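Local coordinates for protein ENT (Trypanosoma brucei brucei, PDB 5ZX1) that carries an ENT domain, a helical module linked to transcription, and probably takes part in transcriptional regulation, at residues S44-C49 against E83-A88. Sequence-based numbering, arbitrary orientation.
Sequences SYRSLC and EAELAA
Glu85 OE1 lies against the aliphatic stem of Arg46, 3.1 Å from its CG, while the second carboxylate oxygen, OE2, is held in a salt bridge to Arg81, one turn earlier on helix 79-91. The bend at chi2 of Glu85 (-59°) turns the carboxylate so that OE1 rests on the Arg46 methylenes while OE2 meets Arg81. Arg46 runs extended from CG to NE and carries its charge away from the carboxylate: Arg46 NE stays 4.5 Å from Glu85 OE1, beyond a salt bridge, and the guanidinium and carboxylate planes stand 71° apart. Tyr45 meets the same glutamate at the ring edge, CD2 being 4.1 Å from Glu85 CB, and its hydroxyl is hydrogen-bonded to Arg72 of helix 62-74. Deeper in the interface, Cys49 SG sits 3.6 Å from Leu86 CA and 3.9 Å from Leu86 CB, a thiol packed on the helix backbone. This contact joins the long helix 30-56 to helix 79-91 in the all-helical ENT domain, with segment axes 8.7 Å apart and crossing at -39°. The chemistry implies van der Waals packing across these segments, Arg46 probably adding a modest attraction to a carboxylate already paired with Arg81.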
loop_
_atom_site.group_PDB
_atom_site.type_symbol
_atom_site.label_atom_id
_atom_site.label_comp_id
_atom_site.label_asym_id
_atom_site.label_seq_id
_atom_site.Cartn_x
_atom_site.Cartn_y
_atom_site.Cartn_z
ATOM N N SER A 44 -2.095 0.737 -7.259
ATOM C CA SER A 44 -1.307 -0.403 -6.819
ATOM C C SER A 44 -0.423 -0.001 -5.638
ATOM O O SER A 44 -0.256 -0.781 -4.696
ATOM C CB SER A 44 -0.475 -0.977 -7.960
ATOM O OG SER A 44 0.854 -0.507 -7.947
ATOM N N TYR A 45 0.107 1.219 -5.648
ATOM C CA TYR A 45 0.877 1.671 -4.491
ATOM C C TYR A 45 -0.025 1.808 -3.252
ATOM O O TYR A 45 0.360 1.419 -2.142
ATOM C CB TYR A 45 1.599 2.993 -4.775
ATOM C CG TYR A 45 2.698 3.275 -3.761
ATOM C CD1 TYR A 45 3.914 2.604 -3.830
ATOM C CD2 TYR A 45 2.515 4.196 -2.736
ATOM C CE1 TYR A 45 4.906 2.830 -2.922
ATOM C CE2 TYR A 45 3.519 4.444 -1.803
ATOM C CZ TYR A 45 4.716 3.750 -1.909
ATOM O OH TYR A 45 5.733 3.960 -1.007
ATOM N N ARG A 46 -1.219 2.359 -3.440
ATOM C CA ARG A 46 -2.141 2.580 -2.329
ATOM C C ARG A 46 -2.455 1.270 -1.617
ATOM O O ARG A 46 -2.290 1.133 -0.399
ATOM C CB ARG A 46 -3.440 3.225 -2.829
ATOM C CG ARG A 46 -4.465 3.470 -1.730
ATOM C CD ARG A 46 -5.807 3.863 -2.302
ATOM N NE ARG A 46 -6.846 3.858 -1.272
ATOM C CZ ARG A 46 -7.803 2.936 -1.155
ATOM N NH1 ARG A 46 -8.692 3.033 -0.171
ATOM N NH2 ARG A 46 -7.884 1.923 -2.017
ATOM N N SER A 47 -2.891 0.291 -2.394
ATOM C CA SER A 47 -3.255 -0.982 -1.831
ATOM C C SER A 47 -2.032 -1.628 -1.177
ATOM O O SER A 47 -2.165 -2.424 -0.241
ATOM C CB SER A 47 -3.838 -1.887 -2.910
ATOM O OG SER A 47 -2.791 -2.384 -3.710
ATOM N N LEU A 48 -0.844 -1.269 -1.653
ATOM C CA LEU A 48 0.397 -1.771 -1.072
ATOM C C LEU A 48 0.630 -1.217 0.325
ATOM O O LEU A 48 1.024 -1.944 1.232
ATOM C CB LEU A 48 1.583 -1.409 -1.962
ATOM C CG LEU A 48 2.374 -2.529 -2.627
ATOM C CD1 LEU A 48 3.698 -1.953 -3.075
ATOM C CD2 LEU A 48 2.588 -3.679 -1.671
ATOM N N CYS A 49 0.422 0.083 0.491
ATOM C CA CYS A 49 0.541 0.683 1.816
ATOM C C CYS A 49 -0.452 0.085 2.825
ATOM O O CYS A 49 -0.084 -0.253 3.944
ATOM C CB CYS A 49 0.334 2.191 1.718
ATOM S SG CYS A 49 1.726 3.040 0.959
ATOM N N GLU A 83 4.466 9.343 0.455
ATOM C CA GLU A 83 4.304 9.488 1.897
ATOM C C GLU A 83 2.841 9.741 2.236
ATOM O O GLU A 83 2.367 9.356 3.302
ATOM C CB GLU A 83 5.179 10.625 2.462
ATOM C CG GLU A 83 6.670 10.528 2.146
ATOM C CD GLU A 83 7.431 11.811 2.481
ATOM O OE1 GLU A 83 6.947 12.903 2.117
ATOM O OE2 GLU A 83 8.528 11.724 3.080
ATOM N N ALA A 84 2.131 10.396 1.323
ATOM C CA ALA A 84 0.715 10.676 1.519
ATOM C C ALA A 84 -0.070 9.373 1.610
ATOM O O ALA A 84 -0.815 9.161 2.566
ATOM C CB ALA A 84 0.181 11.548 0.393
ATOM N N GLU A 85 0.108 8.492 0.625
ATOM C CA GLU A 85 -0.581 7.205 0.631
ATOM C C GLU A 85 -0.255 6.384 1.876
ATOM O O GLU A 85 -1.129 5.735 2.440
ATOM C CB GLU A 85 -0.228 6.394 -0.622
ATOM C CG GLU A 85 -0.769 6.975 -1.899
ATOM C CD GLU A 85 -2.281 7.105 -1.873
ATOM O OE1 GLU A 85 -2.950 6.167 -1.380
ATOM O OE2 GLU A 85 -2.797 8.149 -2.337
ATOM N N LEU A 86 1.003 6.406 2.301
ATOM C CA LEU A 86 1.395 5.639 3.476
ATOM C C LEU A 86 0.762 6.224 4.736
ATOM O O LEU A 86 0.280 5.488 5.607
ATOM C CB LEU A 86 2.917 5.596 3.626
ATOM C CG LEU A 86 3.396 4.839 4.863
ATOM C CD1 LEU A 86 2.933 3.393 4.803
ATOM C CD2 LEU A 86 4.901 4.905 4.960
ATOM N N ALA A 87 0.780 7.550 4.832
ATOM C CA ALA A 87 0.157 8.241 5.949
ATOM C C ALA A 87 -1.341 7.905 6.003
ATOM O O ALA A 87 -1.880 7.589 7.062
ATOM C CB ALA A 87 0.379 9.744 5.833
ATOM N N ALA A 88 -1.993 7.942 4.844
ATOM C CA ALA A 88 -3.422 7.656 4.738
ATOM C C ALA A 88 -3.750 6.230 5.166
ATOM O O ALA A 88 -4.754 5.988 5.844
ATOM C CB ALA A 88 -3.902 7.892 3.314
#